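Local coordinates for hypothetical conserved protein (Thermus thermophilus, PDB 3DZM) that is of unknown function but forms a calcium-binding beta-barrel in the outer membrane of Thermus thermophilus, where it is a major protein, at residues N81-L86 with R108-S113; S132-L137 with F163-T168; Q26-A31 with G41-V46; V154-V159 with V203-L208. All coordinates share one frame; numbering follows the deposited sequence.

Interaction 1. Residues N81-L86 with R108-S113. With C8E ((hydroxyethyloxy)tri(ethyloxy)octane), chain E.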
# COMPACT_ATOMS: atom_id res chain seq x y z
N ASN A 81 3.35 1.49 3.83
CA ASN A 81 1.90 1.45 3.59
C ASN A 81 1.37 0.17 4.12
O ASN A 81 1.94 -0.89 3.85
CB ASN A 81 1.53 1.57 2.12
CG ASN A 81 1.81 2.94 1.57
OD1 ASN A 81 1.24 3.91 2.01
ND2 ASN A 81 2.68 3.01 0.61
N VAL A 82 0.30 0.28 4.91
CA VAL A 82 -0.50 -0.87 5.31
C VAL A 82 -1.87 -0.67 4.65
O VAL A 82 -2.47 0.38 4.75
CB VAL A 82 -0.60 -1.02 6.87
CG1 VAL A 82 -1.49 -2.22 7.24
CG2 VAL A 82 0.76 -1.18 7.45
N THR A 83 -2.33 -1.69 3.94
CA THR A 83 -3.46 -1.58 3.03
C THR A 83 -4.45 -2.69 3.28
O THR A 83 -4.13 -3.87 3.10
CB THR A 83 -3.00 -1.74 1.59
OG1 THR A 83 -1.79 -1.01 1.37
CG2 THR A 83 -4.10 -1.29 0.62
N LEU A 84 -5.65 -2.31 3.71
CA LEU A 84 -6.75 -3.25 3.87
C LEU A 84 -7.57 -3.15 2.63
O LEU A 84 -7.89 -2.06 2.17
CB LEU A 84 -7.60 -2.90 5.08
CG LEU A 84 -7.04 -3.52 6.35
CD1 LEU A 84 -5.71 -2.92 6.62
CD2 LEU A 84 -7.96 -3.29 7.51
N SER A 85 -7.89 -4.29 2.07
CA SER A 85 -8.59 -4.31 0.80
C SER A 85 -9.72 -5.36 0.74
O SER A 85 -9.66 -6.40 1.38
CB SER A 85 -7.57 -4.51 -0.34
OG SER A 85 -7.57 -5.87 -0.72
N LEU A 86 -10.76 -5.06 -0.01
CA LEU A 86 -11.81 -6.00 -0.33
C LEU A 86 -12.02 -6.01 -1.84
O LEU A 86 -12.18 -4.95 -2.44
CB LEU A 86 -13.11 -5.63 0.36
CG LEU A 86 -14.25 -6.50 -0.14
CD1 LEU A 86 -14.30 -7.82 0.61
CD2 LEU A 86 -15.56 -5.78 -0.02
N ARG A 108 -10.34 0.02 -0.97
CA ARG A 108 -9.12 -0.10 -0.12
C ARG A 108 -9.11 0.92 1.00
O ARG A 108 -9.71 2.00 0.89
CB ARG A 108 -7.83 0.20 -0.90
CG ARG A 108 -7.47 -0.73 -1.99
CD ARG A 108 -8.45 -0.67 -3.11
NE ARG A 108 -8.92 -2.04 -3.31
CZ ARG A 108 -8.60 -2.74 -4.36
NH1 ARG A 108 -9.01 -3.97 -4.51
NH2 ARG A 108 -7.87 -2.15 -5.29
N TYR A 109 -8.42 0.57 2.09
CA TYR A 109 -8.13 1.53 3.15
C TYR A 109 -6.65 1.42 3.45
O TYR A 109 -6.16 0.37 3.86
CB TYR A 109 -8.98 1.27 4.40
CG TYR A 109 -10.44 1.08 4.11
CD1 TYR A 109 -11.32 2.14 4.24
CD2 TYR A 109 -10.96 -0.17 3.67
CE1 TYR A 109 -12.70 1.98 3.96
CE2 TYR A 109 -12.33 -0.34 3.39
CZ TYR A 109 -13.18 0.74 3.54
OH TYR A 109 -14.52 0.64 3.27
N ASN A 110 -5.93 2.51 3.23
CA ASN A 110 -4.49 2.55 3.46
C ASN A 110 -4.03 3.36 4.65
O ASN A 110 -4.50 4.49 4.91
CB ASN A 110 -3.82 3.12 2.23
CG ASN A 110 -2.34 2.83 2.20
OD1 ASN A 110 -1.93 1.70 1.98
ND2 ASN A 110 -1.54 3.85 2.38
N PHE A 111 -3.07 2.80 5.37
CA PHE A 111 -2.38 3.53 6.43
C PHE A 111 -0.96 3.84 6.00
O PHE A 111 -0.10 2.98 5.99
CB PHE A 111 -2.50 2.77 7.78
CG PHE A 111 -3.91 2.49 8.13
CD1 PHE A 111 -4.64 3.40 8.88
CD2 PHE A 111 -4.56 1.39 7.56
CE1 PHE A 111 -5.99 3.17 9.14
CE2 PHE A 111 -5.91 1.17 7.80
CZ PHE A 111 -6.63 2.05 8.59
N PHE A 112 -0.75 5.07 5.57
CA PHE A 112 0.57 5.56 5.21
C PHE A 112 1.28 6.23 6.37
O PHE A 112 0.68 6.94 7.16
CB PHE A 112 0.48 6.58 4.06
CG PHE A 112 1.75 7.38 3.88
CD1 PHE A 112 2.81 6.87 3.16
CD2 PHE A 112 1.89 8.63 4.47
CE1 PHE A 112 3.97 7.59 2.99
CE2 PHE A 112 3.07 9.37 4.31
CZ PHE A 112 4.11 8.85 3.57
N SER A 113 2.58 6.02 6.45
CA SER A 113 3.42 6.72 7.41
C SER A 113 4.92 6.66 7.11
O SER A 113 5.45 5.65 6.68
CB SER A 113 3.17 6.21 8.83
OG SER A 113 3.57 4.86 8.96
C1 C8E E . 0.50 3.15 -14.66
C2 C8E E . -0.45 3.98 -13.79
C3 C8E E . 0.16 5.28 -13.26
C4 C8E E . -0.50 6.53 -13.87
C5 C8E E . -0.37 7.80 -13.03
C6 C8E E . 0.69 8.81 -13.50
C7 C8E E . 1.87 8.94 -12.53
C8 C8E E . 1.59 8.19 -11.22
O9 C8E E . 2.20 8.75 -10.06
C10 C8E E . 1.24 9.31 -9.17
C11 C8E E . 1.74 9.36 -7.73
O12 C8E E . 1.29 8.23 -7.00
C13 C8E E . 2.07 8.00 -5.83
C14 C8E E . 2.11 6.51 -5.45
O15 C8E E . 3.46 6.09 -5.34
C16 C8E E . 3.60 4.69 -5.22
C17 C8E E . 3.18 4.24 -3.82
O18 C8E E . 4.28 4.20 -2.93
C19 C8E E . 4.59 5.47 -2.41
C20 C8E E . 3.35 5.99 -1.69
O21 C8E E . 3.33 5.54 -0.36

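Interaction 2. Residues S132-L137 with F163-T168. With C8E ((hydroxyethyloxy)tri(ethyloxy)octane), chain F.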
# COMPACT_ATOMS: atom_id res chain seq x y z
N SER A 132 -1.05 9.53 6.92
CA SER A 132 -2.29 9.78 6.21
C SER A 132 -3.07 8.49 6.09
O SER A 132 -2.51 7.48 5.71
CB SER A 132 -2.01 10.36 4.82
OG SER A 132 -3.13 11.07 4.33
N ASN A 133 -4.35 8.53 6.42
CA ASN A 133 -5.22 7.37 6.20
C ASN A 133 -6.16 7.62 5.06
O ASN A 133 -6.95 8.55 5.13
CB ASN A 133 -6.03 7.05 7.43
CG ASN A 133 -5.19 6.83 8.65
OD1 ASN A 133 -3.97 6.72 8.56
ND2 ASN A 133 -5.82 6.78 9.80
N GLN A 134 -6.08 6.80 4.01
CA GLN A 134 -6.85 7.10 2.82
C GLN A 134 -7.77 6.01 2.37
O GLN A 134 -7.52 4.85 2.57
CB GLN A 134 -5.95 7.51 1.68
CG GLN A 134 -4.87 8.47 2.07
CD GLN A 134 -3.91 8.72 0.94
OE1 GLN A 134 -2.76 8.31 1.01
NE2 GLN A 134 -4.38 9.39 -0.12
N LEU A 135 -8.86 6.43 1.76
CA LEU A 135 -9.81 5.55 1.15
C LEU A 135 -9.40 5.42 -0.33
O LEU A 135 -9.14 6.40 -0.97
CB LEU A 135 -11.22 6.12 1.35
CG LEU A 135 -12.32 5.53 0.46
CD1 LEU A 135 -12.57 4.08 0.83
CD2 LEU A 135 -13.58 6.32 0.60
N GLY A 136 -9.29 4.20 -0.83
CA GLY A 136 -9.00 3.97 -2.24
C GLY A 136 -9.95 3.07 -3.04
O GLY A 136 -10.74 2.30 -2.49
N LEU A 137 -9.86 3.17 -4.36
CA LEU A 137 -10.56 2.24 -5.26
C LEU A 137 -9.60 1.62 -6.21
O LEU A 137 -8.54 2.18 -6.50
CB LEU A 137 -11.61 2.95 -6.06
CG LEU A 137 -12.69 3.56 -5.19
CD1 LEU A 137 -13.56 4.55 -6.03
CD2 LEU A 137 -13.52 2.42 -4.56
N PHE A 163 -7.76 8.78 -2.70
CA PHE A 163 -8.16 10.16 -2.47
C PHE A 163 -7.30 10.82 -1.39
O PHE A 163 -7.08 10.27 -0.31
CB PHE A 163 -9.63 10.20 -2.05
CG PHE A 163 -10.55 9.65 -3.07
CD1 PHE A 163 -11.02 10.46 -4.10
CD2 PHE A 163 -10.91 8.32 -3.05
CE1 PHE A 163 -11.88 9.96 -5.08
CE2 PHE A 163 -11.77 7.79 -4.05
CZ PHE A 163 -12.25 8.60 -5.05
N GLN A 164 -6.82 12.02 -1.67
CA GLN A 164 -6.09 12.78 -0.68
C GLN A 164 -6.91 12.98 0.59
O GLN A 164 -8.12 13.24 0.55
CB GLN A 164 -5.64 14.15 -1.23
CG GLN A 164 -6.80 14.99 -1.70
CD GLN A 164 -6.42 16.34 -2.32
OE1 GLN A 164 -5.39 16.48 -2.97
NE2 GLN A 164 -7.29 17.34 -2.13
N ALA A 165 -6.22 12.84 1.71
CA ALA A 165 -6.79 12.93 3.02
C ALA A 165 -5.97 13.90 3.87
O ALA A 165 -5.03 14.53 3.39
CB ALA A 165 -6.75 11.59 3.63
N CYS A 166 -6.31 14.02 5.15
CA CYS A 166 -5.53 14.86 6.05
C CYS A 166 -4.16 14.23 6.31
O CYS A 166 -3.99 13.02 6.17
CB CYS A 166 -6.30 15.07 7.37
SG CYS A 166 -7.71 16.18 7.23
N PHE A 167 -3.19 15.06 6.67
CA PHE A 167 -1.88 14.60 7.15
C PHE A 167 -1.68 14.92 8.62
O PHE A 167 -2.09 15.97 9.07
CB PHE A 167 -0.77 15.32 6.41
CG PHE A 167 -0.64 14.91 5.00
CD1 PHE A 167 -0.05 13.70 4.68
CD2 PHE A 167 -1.10 15.72 4.00
CE1 PHE A 167 0.09 13.33 3.37
CE2 PHE A 167 -0.97 15.35 2.68
CZ PHE A 167 -0.37 14.17 2.37
N THR A 168 -1.02 14.03 9.35
CA THR A 168 -0.73 14.28 10.76
C THR A 168 0.77 14.19 10.99
O THR A 168 1.35 13.15 10.75
CB THR A 168 -1.41 13.23 11.60
OG1 THR A 168 -2.82 13.36 11.41
CG2 THR A 168 -1.10 13.42 13.05
C1 C8E F . -10.14 4.04 -10.03
C2 C8E F . -10.95 5.24 -10.56
C3 C8E F . -11.07 6.49 -9.66
C4 C8E F . -11.03 7.81 -10.45
C5 C8E F . -9.95 8.83 -10.03
C6 C8E F . -10.25 10.31 -10.36
C7 C8E F . -9.56 11.31 -9.41
C8 C8E F . -10.34 12.62 -9.16
O9 C8E F . -10.30 13.07 -7.80
C10 C8E F . -8.98 13.33 -7.31
C11 C8E F . -8.90 13.67 -5.80
O12 C8E F . -7.67 13.25 -5.19
C13 C8E F . -6.73 14.29 -4.89
C14 C8E F . -5.28 13.92 -5.22
O15 C8E F . -4.48 13.84 -4.03
C16 C8E F . -3.15 14.33 -4.10
C17 C8E F . -2.10 13.24 -4.38
O18 C8E F . -0.75 13.64 -4.19
C19 C8E F . -0.08 12.84 -3.23
C20 C8E F . 1.41 13.18 -3.01
O21 C8E F . 1.63 13.64 -1.68
O HOH W 1 -3.27 12.42 1.81

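Interaction 3. Residues Q26-A31 with G41-V46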
# COMPACT_ATOMS: atom_id res chain seq x y z
N GLN A 26 1.44 -9.45 0.74
CA GLN A 26 0.09 -9.47 1.30
C GLN A 26 -0.38 -10.84 1.75
O GLN A 26 0.03 -11.86 1.22
CB GLN A 26 -0.94 -8.81 0.37
CG GLN A 26 -1.43 -9.68 -0.72
CD GLN A 26 -2.95 -9.66 -0.86
OE1 GLN A 26 -3.65 -8.67 -0.55
NE2 GLN A 26 -3.47 -10.79 -1.35
N LEU A 27 -1.27 -10.83 2.73
CA LEU A 27 -2.01 -12.00 3.19
C LEU A 27 -3.50 -11.77 2.96
O LEU A 27 -4.02 -10.67 3.18
CB LEU A 27 -1.77 -12.20 4.68
CG LEU A 27 -0.55 -13.07 4.93
CD1 LEU A 27 0.12 -12.69 6.23
CD2 LEU A 27 -1.00 -14.49 4.92
N ALA A 28 -4.18 -12.79 2.48
CA ALA A 28 -5.60 -12.64 2.18
C ALA A 28 -6.35 -13.93 2.42
O ALA A 28 -5.74 -15.01 2.44
CB ALA A 28 -5.83 -12.13 0.72
N VAL A 29 -7.65 -13.79 2.63
CA VAL A 29 -8.56 -14.92 2.61
C VAL A 29 -9.47 -14.72 1.41
O VAL A 29 -9.93 -13.61 1.17
CB VAL A 29 -9.35 -15.08 3.95
CG1 VAL A 29 -10.10 -13.78 4.33
CG2 VAL A 29 -10.32 -16.25 3.87
N VAL A 30 -9.66 -15.78 0.64
CA VAL A 30 -10.54 -15.78 -0.53
C VAL A 30 -11.68 -16.75 -0.33
O VAL A 30 -11.49 -17.83 0.21
CB VAL A 30 -9.83 -16.32 -1.75
CG1 VAL A 30 -10.67 -16.07 -2.99
CG2 VAL A 30 -8.44 -15.73 -1.87
N ALA A 31 -12.86 -16.40 -0.79
CA ALA A 31 -13.99 -17.30 -0.74
C ALA A 31 -14.54 -17.35 -2.15
O ALA A 31 -14.78 -16.33 -2.75
CB ALA A 31 -15.01 -16.78 0.22
N GLY A 41 -16.49 -14.41 -6.40
CA GLY A 41 -15.40 -14.62 -5.48
C GLY A 41 -15.26 -13.36 -4.68
O GLY A 41 -15.57 -12.29 -5.18
N VAL A 42 -14.82 -13.48 -3.44
CA VAL A 42 -14.52 -12.34 -2.57
C VAL A 42 -13.15 -12.57 -1.95
O VAL A 42 -12.83 -13.68 -1.56
CB VAL A 42 -15.60 -12.18 -1.53
CG1 VAL A 42 -15.19 -11.22 -0.48
CG2 VAL A 42 -16.86 -11.68 -2.21
N ARG A 43 -12.32 -11.53 -1.93
CA ARG A 43 -11.01 -11.60 -1.30
C ARG A 43 -10.86 -10.45 -0.30
O ARG A 43 -11.09 -9.29 -0.66
CB ARG A 43 -9.88 -11.58 -2.35
CG ARG A 43 -8.50 -11.59 -1.72
CD ARG A 43 -7.38 -11.71 -2.70
NE ARG A 43 -7.45 -10.66 -3.68
CZ ARG A 43 -6.52 -10.45 -4.59
NH1 ARG A 43 -5.46 -11.24 -4.61
NH2 ARG A 43 -6.66 -9.47 -5.49
N LEU A 44 -10.52 -10.76 0.96
CA LEU A 44 -10.09 -9.73 1.93
C LEU A 44 -8.62 -9.92 2.17
O LEU A 44 -8.18 -11.04 2.41
CB LEU A 44 -10.71 -9.93 3.30
CG LEU A 44 -12.09 -9.46 3.69
CD1 LEU A 44 -13.05 -9.95 2.66
CD2 LEU A 44 -12.38 -10.09 5.01
N GLY A 45 -7.86 -8.84 2.15
CA GLY A 45 -6.42 -8.96 2.22
C GLY A 45 -5.77 -7.82 2.93
O GLY A 45 -6.33 -6.72 2.98
N VAL A 46 -4.59 -8.07 3.50
CA VAL A 46 -3.83 -6.99 4.10
C VAL A 46 -2.45 -6.97 3.49
O VAL A 46 -1.87 -8.03 3.25
CB VAL A 46 -3.81 -7.06 5.64
CG1 VAL A 46 -3.29 -8.38 6.11
CG2 VAL A 46 -3.00 -5.95 6.19

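Interaction 4. Residues V154-V159 with V203-L208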
# COMPACT_ATOMS: atom_id res chain seq x y z
N VAL A 154 -0.46 -18.08 -7.82
CA VAL A 154 -1.34 -16.93 -8.05
C VAL A 154 -0.55 -15.71 -8.50
O VAL A 154 0.44 -15.36 -7.90
CB VAL A 154 -2.10 -16.53 -6.80
CG1 VAL A 154 -2.93 -15.33 -7.11
CG2 VAL A 154 -2.98 -17.64 -6.33
N GLY A 155 -1.01 -15.08 -9.58
CA GLY A 155 -0.44 -13.86 -10.10
C GLY A 155 -1.46 -12.74 -9.97
O GLY A 155 -2.66 -12.95 -10.17
N ASP A 156 -1.01 -11.56 -9.60
CA ASP A 156 -1.94 -10.47 -9.41
C ASP A 156 -1.37 -9.16 -9.91
O ASP A 156 -0.31 -8.73 -9.43
CB ASP A 156 -2.23 -10.33 -7.94
CG ASP A 156 -3.45 -9.55 -7.69
OD1 ASP A 156 -4.03 -9.16 -8.72
OD2 ASP A 156 -3.81 -9.32 -6.51
N LEU A 157 -2.05 -8.55 -10.90
CA LEU A 157 -1.76 -7.20 -11.35
C LEU A 157 -2.96 -6.27 -11.23
O LEU A 157 -4.04 -6.57 -11.75
CB LEU A 157 -1.31 -7.21 -12.80
CG LEU A 157 -0.74 -5.92 -13.41
CD1 LEU A 157 0.10 -6.28 -14.59
CD2 LEU A 157 -1.82 -4.95 -13.80
N GLY A 158 -2.78 -5.15 -10.53
CA GLY A 158 -3.85 -4.17 -10.43
C GLY A 158 -3.38 -2.76 -10.25
O GLY A 158 -2.19 -2.50 -10.12
N VAL A 159 -4.31 -1.82 -10.27
CA VAL A 159 -4.01 -0.38 -10.08
C VAL A 159 -5.03 0.15 -9.11
O VAL A 159 -6.21 -0.24 -9.17
CB VAL A 159 -4.03 0.41 -11.42
CG1 VAL A 159 -4.00 1.89 -11.16
CG2 VAL A 159 -2.87 -0.06 -12.42
N VAL A 203 -1.35 3.66 -7.56
CA VAL A 203 -0.46 2.60 -7.15
C VAL A 203 -0.59 1.43 -8.11
O VAL A 203 -1.67 0.88 -8.27
CB VAL A 203 -0.74 2.13 -5.67
CG1 VAL A 203 0.35 1.14 -5.18
CG2 VAL A 203 -0.83 3.31 -4.73
N LEU A 204 0.52 1.07 -8.75
CA LEU A 204 0.64 -0.22 -9.46
C LEU A 204 0.87 -1.40 -8.51
O LEU A 204 1.76 -1.38 -7.68
CB LEU A 204 1.80 -0.15 -10.42
CG LEU A 204 1.89 -1.29 -11.43
CD1 LEU A 204 0.71 -1.27 -12.36
CD2 LEU A 204 3.17 -1.16 -12.21
N LYS A 205 0.06 -2.44 -8.64
CA LYS A 205 0.22 -3.61 -7.80
C LYS A 205 0.58 -4.78 -8.69
O LYS A 205 -0.15 -5.09 -9.64
CB LYS A 205 -1.07 -3.94 -7.03
CG LYS A 205 -1.13 -5.37 -6.48
CD LYS A 205 -2.54 -5.96 -6.59
CE LYS A 205 -3.59 -5.05 -5.98
NZ LYS A 205 -4.80 -5.84 -5.55
N LEU A 206 1.69 -5.42 -8.35
CA LEU A 206 2.22 -6.57 -9.09
C LEU A 206 2.77 -7.64 -8.12
O LEU A 206 3.84 -7.48 -7.54
CB LEU A 206 3.30 -6.04 -10.01
CG LEU A 206 4.02 -6.91 -11.04
CD1 LEU A 206 3.10 -7.91 -11.70
CD2 LEU A 206 4.64 -5.98 -12.05
N ARG A 207 2.01 -8.72 -7.90
CA ARG A 207 2.43 -9.74 -6.92
C ARG A 207 2.42 -11.17 -7.45
O ARG A 207 1.55 -11.51 -8.24
CB ARG A 207 1.57 -9.68 -5.66
CG ARG A 207 1.77 -8.48 -4.79
CD ARG A 207 0.93 -8.60 -3.51
NE ARG A 207 0.96 -7.39 -2.69
CZ ARG A 207 -0.08 -6.59 -2.51
NH1 ARG A 207 -1.25 -6.86 -3.07
NH2 ARG A 207 0.05 -5.49 -1.75
N LEU A 208 3.40 -11.99 -7.01
CA LEU A 208 3.36 -13.46 -7.15
C LEU A 208 3.16 -14.06 -5.79
O LEU A 208 3.64 -13.53 -4.80
CB LEU A 208 4.63 -14.03 -7.76
CG LEU A 208 4.95 -13.42 -9.11
CD1 LEU A 208 6.28 -13.93 -9.67
CD2 LEU A 208 3.80 -13.66 -10.10
O HOH W 2 -2.19 -9.43 -4.15

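Interaction 1. Residues N81-L86 with R108-S113
Val82 with Phe111 and Leu84 with Tyr109 are the hydrogen-bonded pairs of this antiparallel contact, and together they supply four backbone N-H...O bonds. Phe111 N meets Val82 O at 2.6 Å, and Tyr109 N reaches Leu84 O at 2.7 Å. The flanking non-hydrogen-bonded pairs add CA-H...O contacts, such as Asn110 CA to Val82 O at 3.2 Å.

Apolar contacts lie on the face of Val82, Leu84, Tyr109 and Phe111. The methyl Leu84 CD1 approaches the edge of the Phe111 ring, 4.3 Å from CE2. In the hairpin of strands 76-90 and 100-117, part of the outer-membrane beta-barrel, this face points outward, probably toward lipid, whereas Asn81, Thr83, Ser85, Arg108, Asn110 and Phe112 point inward.

Thr83, Asn110 and Asn81 form a chain of hydrogen bonds on this inner face. The Asn110 amide, its CG trans to N (chi1 -163°), leans toward strand 76-90. OD1 receives Thr83 OG1 at 2.8 Å, almost in line with the carbonyl bond, while ND2 donates to Asn81 OD1 at 2.8 Å. That N-H lies in the plane of its own amide but arrives above the plane of the Asn81 carbonyl, the two amides being turned 51° apart. Asn81 ND2 passes a bond of 2.8 Å to O21 of the detergent, so both ends of each amide are engaged, which fixes their rotation. Arg108 packs its chain near Ser85 CB, its guanidinium forming salt bridges with Asp160 and Asp87.

Interaction 2. Residues S132-L137 with F163-T168
The hairpin of strands 127-148 and 151-172 loses its regular pairing where Ser132 and Gln134 face residues 164-166, an irregular stretch that breaks the second strand, and side chains take over much of the work of backbone bonds. Between these two segments one main-chain bond remains, from Phe163 N to Leu135 O at 3.2 Å. Gln134 spans the gap with a chain extended beyond CG (chi2 173°), and its NE2 donates to Phe163 O at 2.8 Å. The bond is nearly straight and lies in the plane of the Gln134 amide, yet it comes down on the Phe163 carbonyl from 62° out of that carbonyl's plane. The Ser132 hydroxyl both donates and accepts: OG donates to Cys166 O at 2.8 Å and accepts from a water 2.9 Å away, which in turn takes the N-H of Ala165 at 3.0 Å. The same OG sits over one face of the Phe167 ring. Leu135 O lies at the edge of the Phe163 ring, 3.3 Å from CD2, and Leu137 CD1 is a further edge neighbour. Cys166 is tied by a disulfide to Cys184, just past strand 178-183; Phe167 leans on helix 190-196, and strand 127-148 is paired along its other edge with strand 100-117.

Interaction 3. Residues Q26-A31 with G41-V46
Ala28 CB rests against the aliphatic run of Arg43, 3.7 Å from CG, and Val30 CG2 touches the same methylene from the next inward position at 4.1 Å. Between Ala28 and Gly45 the chains draw together, CA to CA 3.8 Å, where both residues are small. Further along, Gln26 bends back at chi2 (133°) to lie above Gly45, with OE1 3.9 Å from the glycine CA. On the other face Val29 CG1 and Leu44 CB lie side by side at 4.0 Å, their side chains pointing the same way.

Six main-chain bonds hold these groups in register, two each in the pairs Leu27-Val46, Val29-Leu44 and Ala31-Val42; Val46 N to Leu27 O measures 2.7 Å. The pairing is that of a beta hairpin, strands 23-32 and 40-50 of the barrel wall. Leu27, Val29, Ala31, Val42, Leu44 and Val46 form its outer face, probably turned to the membrane, and Arg43 enters the interior.

Beyond this shell, Arg43 runs out fully extended as far as CD (chi1 177°) and turns at chi3, so that its guanidinium can form salt bridges with Asp87, Glu14 and Asp156 and a cation-pi contact with Tyr104. Glu14 also accepts a weak hydrogen bond from Gln26 NE2. Strand 10-17 continues the sheet beside Val30, and strand 76-90 flanks the far edge.

Interaction 4. Residues V154-V159 with V203-L208
Asp156 and Lys205 both leave the sheet on its inner face, and their torsions then bring the two ends near each other: chi1 sets CG opposite N in each (-162° and 162°), and Lys205 bends at chi2 and chi3, folding back so that its CD passes 3.6 Å from Asp156 OD2. The ammonium NZ stays 3.7 Å from the same OD2, a long salt bridge, with the lysine's CD lying about as near the carboxylate as its NZ. Gly158, opposite Lys205, has no side chain on this face, and Lys205 CB lies 3.6 Å from Gly158 O.

Arg207 joins the group indirectly: a water donates to Asp156 OD2 at 2.9 Å and accepts from Arg207 NH1, also at 2.9 Å. Beneath these charges the antiparallel pairs Asp156-Arg207 and Gly158-Lys205 contribute four backbone bonds, of which Lys205 N to Gly158 O is 2.7 Å long. The outer face is hydrocarbon, with Val159 CG2 meeting Leu204 CD1 at 3.8 Å and Leu157 and Leu206 making looser contact, consistent with a surface that probably faces lipid.

Strands 151-172 and 202-213 are neighbours in the barrel, and the last of these also pairs with strand 10-17, which closes the cylinder. Inside it, Tyr104 OH bonds both Asp156 OD1 and Lys205 NZ, and Arg43 reaches OD2. With so many donors round one buried carboxylate, the negative form of Asp156 is probably favoured, and here the two strands are joined on their inner side by charges and hydrogen bonds.

All four contacts are partly buried, and interactions 1, 3 and 4 share one plan: mainly polar groups inside the barrel, mostly apolar ones outside. Interactions 1, 2 and 3 each join the two strands of a hairpin, while interaction 4 brings strand 151-172, also used by interaction 2, to the last strand. Interactions 1 and 2 adjoin through backbone bonds between strands 100-117 and 127-148; interactions 1 and 3 adjoin through strands 76-90 and 40-50. Interactions 3 and 4 instead meet across the interior, through Arg43 and Asp156. Charge dominates the interior of 3 and 4, interaction 1 combines neutral amides with the charged Arg108, and interaction 2, on the opposite side of the chain's centre from 4, relies on hydroxyl, amide and water bridges.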